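Long-range contacts in VP1 (Polyomavirus HPyV7, PDB 4PCH), which is the major capsid protein of the virus, forming pentamers of jelly-roll subunits, and probably takes part in attachment to host-cell receptors: residues S101-A106 with G240-S245; N181-Y186 with V216-T221. All blocks are in the same frame, centred on the assembly; numbering follows the deposited sequence. Where two conformers were deposited one is given.

Contact 1 (S101-A106 with G240-S245); sequences SGYQRA and GLPTLS
Tyr103 and Pro242 meet as a backbone bridge and again where the Tyr103 ring covers Pro242. Tyr103 N gives a hydrogen bond to Leu241 O (3.0 Å), and Thr243 N returns one to Tyr103 O (2.8 Å). This is the pattern of a single parallel bridge; the touching parts of the chains run 68° apart, consistent with its shortness. The Tyr103 ring, its CG lodged between the backbone N and carbonyl carbon (chi1 61°), lies alongside Pro242, one face over its CA and N. Pro242 CA is 4.0 Å from the ring centroid, a CH-pi contact, and Pro242 CD approaches the phenol oxygen. Arg105 lies alongside Pro242, one guanidinium face over Pro242 CB (3.7 Å from NH2), while Tyr248 takes the NH2 hydrogen bond. At the glycine end, Gly102 has no side chain, which lets its CA come to 3.3 Å from Leu241 O. Further along, Gln104 crosses Leu244, its amide carbon CD packing 3.8 Å from CD1. Three waters finish the seam, joining Tyr103 OH to Gly240 O, Gln104 NE2 to Leu244 O, and Arg105 N to Thr243 O. In the second shell, Asn107 bonds Gln104 OE1 and Arg252 bonds Thr243 OG1, while Met49 of the third subunit packs on Tyr103. In the usual jelly-roll lettering this joins the DE loop to the HI loop, which in related polyomaviruses contribute to the receptor-binding outer surface of the pentamer.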
loop_
_atom_site.group_PDB
_atom_site.type_symbol
_atom_site.label_atom_id
_atom_site.label_comp_id
_atom_site.label_asym_id
_atom_site.label_seq_id
_atom_site.Cartn_x
_atom_site.Cartn_y
_atom_site.Cartn_z
ATOM N N SER B 101 24.759 8.148 4.166
ATOM C CA SER B 101 24.552 6.713 4.373
ATOM C C SER B 101 25.376 5.809 3.484
ATOM O O SER B 101 25.150 4.607 3.468
ATOM C CB SER B 101 23.076 6.386 4.248
ATOM O OG SER B 101 22.391 6.907 5.364
ATOM N N GLY B 102 26.358 6.375 2.795
ATOM C CA GLY B 102 27.356 5.563 2.086
ATOM C C GLY B 102 26.893 5.131 0.713
ATOM O O GLY B 102 25.813 5.520 0.233
ATOM N N TYR B 103 27.690 4.292 0.067
ATOM C CA TYR B 103 27.380 3.881 -1.295
ATOM C C TYR B 103 27.569 2.389 -1.462
ATOM O O TYR B 103 28.315 1.765 -0.722
ATOM C CB TYR B 103 28.232 4.646 -2.307
ATOM C CG TYR B 103 29.708 4.463 -2.183
ATOM C CD1 TYR B 103 30.375 3.424 -2.859
ATOM C CD2 TYR B 103 30.486 5.348 -1.450
ATOM C CE1 TYR B 103 31.734 3.265 -2.748
ATOM C CE2 TYR B 103 31.860 5.202 -1.356
ATOM C CZ TYR B 103 32.480 4.162 -2.003
ATOM O OH TYR B 103 33.842 4.016 -1.905
ATOM N N GLN B 104 26.864 1.835 -2.440
ATOM C CA GLN B 104 26.887 0.412 -2.705
ATOM C C GLN B 104 27.524 0.261 -4.072
ATOM O O GLN B 104 26.933 0.673 -5.104
ATOM C CB GLN B 104 25.467 -0.150 -2.724
ATOM C CG GLN B 104 25.393 -1.621 -3.078
ATOM C CD GLN B 104 23.955 -2.135 -3.110
ATOM O OE1 GLN B 104 23.031 -1.399 -3.454
ATOM N NE2 GLN B 104 23.780 -3.411 -2.832
ATOM N N ARG B 105 28.703 -0.332 -4.094
ATOM C CA ARG B 105 29.423 -0.520 -5.361
ATOM C C ARG B 105 28.646 -1.327 -6.383
ATOM O O ARG B 105 28.624 -0.977 -7.570
ATOM C CB ARG B 105 30.780 -1.170 -5.127
ATOM C CG ARG B 105 31.774 -0.222 -4.505
ATOM C CD ARG B 105 33.173 -0.778 -4.613
ATOM N NE ARG B 105 34.107 0.156 -4.000
ATOM C CZ ARG B 105 34.708 0.002 -2.821
ATOM N NH1 ARG B 105 35.546 0.943 -2.408
ATOM N NH2 ARG B 105 34.525 -1.087 -2.067
ATOM N N ALA B 106 28.010 -2.401 -5.929
ATOM C CA ALA B 106 27.322 -3.350 -6.835
ATOM C C ALA B 106 26.234 -2.710 -7.732
ATOM O O ALA B 106 25.951 -3.188 -8.851
ATOM C CB ALA B 106 26.686 -4.470 -6.005
ATOM N N GLY B 240 30.122 8.569 2.858
ATOM C CA GLY B 240 31.191 8.616 1.874
ATOM C C GLY B 240 32.014 7.338 1.761
ATOM O O GLY B 240 33.135 7.349 1.258
ATOM N N LEU B 241 31.477 6.251 2.306
ATOM C CA LEU B 241 32.213 4.976 2.392
ATOM C C LEU B 241 31.380 3.824 1.838
ATOM O O LEU B 241 30.146 3.899 1.820
ATOM C CB LEU B 241 32.580 4.681 3.850
ATOM C CG LEU B 241 33.703 5.565 4.423
ATOM C CD1 LEU B 241 33.782 5.401 5.936
ATOM C CD2 LEU B 241 35.030 5.265 3.744
ATOM N N PRO B 242 32.044 2.740 1.440
ATOM C CA PRO B 242 31.284 1.633 0.872
ATOM C C PRO B 242 30.517 0.888 1.937
ATOM O O PRO B 242 30.951 0.768 3.093
ATOM C CB PRO B 242 32.343 0.748 0.215
ATOM C CG PRO B 242 33.597 1.065 0.936
ATOM C CD PRO B 242 33.497 2.492 1.408
ATOM N N THR B 243 29.351 0.410 1.545
ATOM C CA THR B 243 28.503 -0.368 2.427
ATOM C C THR B 243 27.722 -1.409 1.631
ATOM O O THR B 243 27.873 -1.519 0.420
ATOM C CB THR B 243 27.624 0.527 3.328
ATOM O OG1 THR B 243 27.014 -0.240 4.370
ATOM C CG2 THR B 243 26.572 1.273 2.541
ATOM N N LEU B 244 26.892 -2.161 2.340
ATOM C CA LEU B 244 26.127 -3.259 1.776
ATOM C C LEU B 244 27.004 -4.291 1.065
ATOM O O LEU B 244 26.612 -4.893 0.063
ATOM C CB LEU B 244 24.994 -2.756 0.873
ATOM C CG LEU B 244 23.878 -1.998 1.575
ATOM C CD1 LEU B 244 22.989 -1.356 0.521
ATOM C CD2 LEU B 244 23.079 -2.867 2.534
ATOM N N SER B 245 28.172 -4.541 1.644
ATOM C CA SER B 245 29.107 -5.524 1.146
ATOM C C SER B 245 29.770 -6.140 2.385
ATOM O O SER B 245 29.922 -5.461 3.402
ATOM C CB SER B 245 30.146 -4.840 0.234
ATOM O OG SER B 245 30.850 -5.780 -0.510
HETATM O O HOH W 1 35.294 5.530 -0.263
HETATM O O HOH W 2 26.244 -5.124 -2.607
HETATM O O HOH W 3 29.699 -1.621 -1.676
#

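Contact 2 (N181-Y186 with V216-T221); sequences NDNTRY and VGILCT
Asn183 takes hold of Leu219 through both ends of its side-chain amide. Leu219 N donates to Asn183 OD1 (2.9 Å, 165° at the hydrogen), in the carbonyl plane and on a lone pair. Asn183 ND2 donates in turn to Leu219 O (2.7 Å), which lies in the plane of the Asn183 amide. With CG anti to the backbone N (chi1 -165°), the amide is carried from the type I turn Asn181-Thr184 out to the strand edge, where it matches the N-H and C=O of one residue as a neighbouring peptide would. A bound glycerol, probably from the crystallisation liquor, also bonds OD1.

The apolar part belongs to Ile218. Its CD1 lies 3.5 Å from Asn183 O and beneath the middle of one guanidinium face of Arg185, 3.6 Å from that plane. A bend at chi2 (-54°) turns the Arg185 chain back to bring its guanidinium over this methyl, the two side chains running antiparallel.

Around the guanidinium edge the partners are carbonyl oxygens. Val216 O lies near the plane, 3.0 Å from NH2, while NE is bonded to Leu210 O. Behind this, Arg185 pairs its backbone with Cys123, and Ile218 pairs with Ala85; in the jelly-roll lettering these are probably the CHEF and BIDG sheets, respectively.

Chemically, the sheets are joined here without any backbone-to-backbone bond: one neutral amide stands in for a strand partner, and a largely buried cation is probably stabilised by carbonyl dipoles at its rim while a methyl covers one face.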
loop_
_atom_site.group_PDB
_atom_site.type_symbol
_atom_site.label_atom_id
_atom_site.label_comp_id
_atom_site.label_asym_id
_atom_site.label_seq_id
_atom_site.Cartn_x
_atom_site.Cartn_y
_atom_site.Cartn_z
ATOM N N ASN B 181 -2.013 -2.099 30.203
ATOM C CA ASN B 181 -2.164 -0.811 29.529
ATOM C C ASN B 181 -3.596 -0.306 29.446
ATOM O O ASN B 181 -3.982 0.293 28.432
ATOM C CB ASN B 181 -1.534 -0.865 28.135
ATOM C CG ASN B 181 -0.047 -0.903 28.215
ATOM O OD1 ASN B 181 0.555 -0.045 28.874
ATOM N ND2 ASN B 181 0.566 -1.918 27.613
ATOM N N ASP B 182 -4.388 -0.530 30.511
ATOM C CA ASP B 182 -5.774 -0.054 30.394
ATOM C C ASP B 182 -5.894 1.485 30.484
ATOM O O ASP B 182 -6.915 2.013 30.086
ATOM C CB ASP B 182 -6.725 -0.737 31.370
ATOM C CG ASP B 182 -7.123 -2.130 30.940
ATOM O OD1 ASP B 182 -7.578 -2.337 29.795
ATOM O OD2 ASP B 182 -7.028 -3.018 31.798
ATOM N N ASN B 183 -4.845 2.191 30.893
ATOM C CA ASN B 183 -4.864 3.662 30.860
ATOM C C ASN B 183 -3.767 4.240 29.987
ATOM O O ASN B 183 -3.245 5.313 30.267
ATOM C CB ASN B 183 -4.794 4.190 32.309
ATOM C CG ASN B 183 -5.171 5.668 32.438
ATOM O OD1 ASN B 183 -6.068 6.177 31.752
ATOM N ND2 ASN B 183 -4.516 6.351 33.371
ATOM N N THR B 184 -3.465 3.526 28.897
ATOM C CA THR B 184 -2.510 3.943 27.889
ATOM C C THR B 184 -3.099 3.578 26.515
ATOM O O THR B 184 -3.819 2.559 26.390
ATOM C CB THR B 184 -1.159 3.220 28.114
ATOM O OG1 THR B 184 -0.545 3.732 29.297
ATOM C CG2 THR B 184 -0.207 3.365 26.926
ATOM N N ARG B 185 -2.847 4.420 25.511
ATOM C CA ARG B 185 -3.101 4.051 24.115
ATOM C C ARG B 185 -1.781 3.909 23.432
ATOM O O ARG B 185 -0.854 4.709 23.674
ATOM C CB ARG B 185 -3.929 5.108 23.381
ATOM C CG ARG B 185 -5.201 5.509 24.082
ATOM C CD ARG B 185 -6.132 4.383 24.461
ATOM N NE ARG B 185 -7.329 5.003 25.020
ATOM C CZ ARG B 185 -7.854 4.829 26.221
ATOM N NH1 ARG B 185 -7.396 3.910 27.075
ATOM N NH2 ARG B 185 -8.923 5.551 26.555
ATOM N N TYR B 186 -1.647 2.878 22.570
ATOM C CA TYR B 186 -0.385 2.676 21.857
ATOM C C TYR B 186 -0.623 2.098 20.473
ATOM O O TYR B 186 -1.684 1.528 20.193
ATOM C CB TYR B 186 0.585 1.761 22.638
ATOM C CG TYR B 186 0.100 0.352 22.849
ATOM C CD1 TYR B 186 0.204 -0.607 21.850
ATOM C CD2 TYR B 186 -0.458 -0.040 24.061
ATOM C CE1 TYR B 186 -0.245 -1.900 22.056
ATOM C CE2 TYR B 186 -0.898 -1.328 24.271
ATOM C CZ TYR B 186 -0.793 -2.260 23.272
ATOM O OH TYR B 186 -1.249 -3.544 23.493
ATOM N N VAL B 216 -14.192 8.230 26.973
ATOM C CA VAL B 216 -13.181 8.545 28.007
ATOM C C VAL B 216 -11.748 8.361 27.513
ATOM O O VAL B 216 -11.364 7.306 26.972
ATOM C CB VAL B 216 -13.391 7.702 29.295
ATOM C CG1 VAL B 216 -12.433 8.138 30.401
ATOM C CG2 VAL B 216 -14.837 7.785 29.781
ATOM N N GLY B 217 -10.949 9.404 27.691
ATOM C CA GLY B 217 -9.558 9.390 27.300
ATOM C C GLY B 217 -8.669 8.852 28.395
ATOM O O GLY B 217 -9.124 8.156 29.285
ATOM N N ILE B 218 -7.403 9.226 28.341
ATOM C CA ILE B 218 -6.416 8.807 29.309
ATOM C C ILE B 218 -6.586 9.675 30.560
ATOM O O ILE B 218 -6.607 10.892 30.469
ATOM C CB ILE B 218 -4.996 9.017 28.776
ATOM C CG1 ILE B 218 -4.726 8.176 27.521
ATOM C CG2 ILE B 218 -3.973 8.721 29.866
ATOM C CD1 ILE B 218 -5.047 6.711 27.674
ATOM N N LEU B 219 -6.711 9.046 31.711
ATOM C CA LEU B 219 -6.914 9.782 32.965
ATOM C C LEU B 219 -5.573 9.936 33.643
ATOM O O LEU B 219 -4.975 8.957 34.115
ATOM C CB LEU B 219 -7.917 9.061 33.843
ATOM C CG LEU B 219 -9.296 8.829 33.226
ATOM C CD1 LEU B 219 -10.102 7.921 34.136
ATOM C CD2 LEU B 219 -10.024 10.138 32.959
ATOM N N CYS B 220 -5.087 11.175 33.674
ATOM C CA CYS B 220 -3.736 11.443 34.130
ATOM C C CYS B 220 -3.785 11.717 35.628
ATOM O O CYS B 220 -3.501 12.830 36.089
ATOM C CB CYS B 220 -3.167 12.630 33.371
ATOM S SG CYS B 220 -2.938 12.320 31.594
ATOM N N THR B 221 -4.102 10.683 36.396
ATOM C CA THR B 221 -4.487 10.863 37.788
ATOM C C THR B 221 -3.321 11.216 38.688
ATOM O O THR B 221 -3.537 11.691 39.802
ATOM C CB THR B 221 -5.163 9.609 38.355
ATOM O OG1 THR B 221 -4.253 8.523 38.342
ATOM C CG2 THR B 221 -6.393 9.214 37.516
#

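Overall arrangement
The two contacts lie on opposite sides of the chain's centre, contact 1 about 30 Å from it and contact 2 about 16 Å. Their centres are about 45 Å apart and their nearest atoms about 28 Å, so neither touches the other. In sequence, both segments of contact 2 fall between those of contact 1. Contact 1 ties outer loops together at one end of the jelly roll, the end that carries receptor-binding loops in related polyomaviruses; contact 2 joins strand ends of the facing sheets. Both reach the second subunit, whose Asn204 bonds Thr184 and whose Asn107 packs on Gln104, and each has a glycerol nearby, probably from crystallisation.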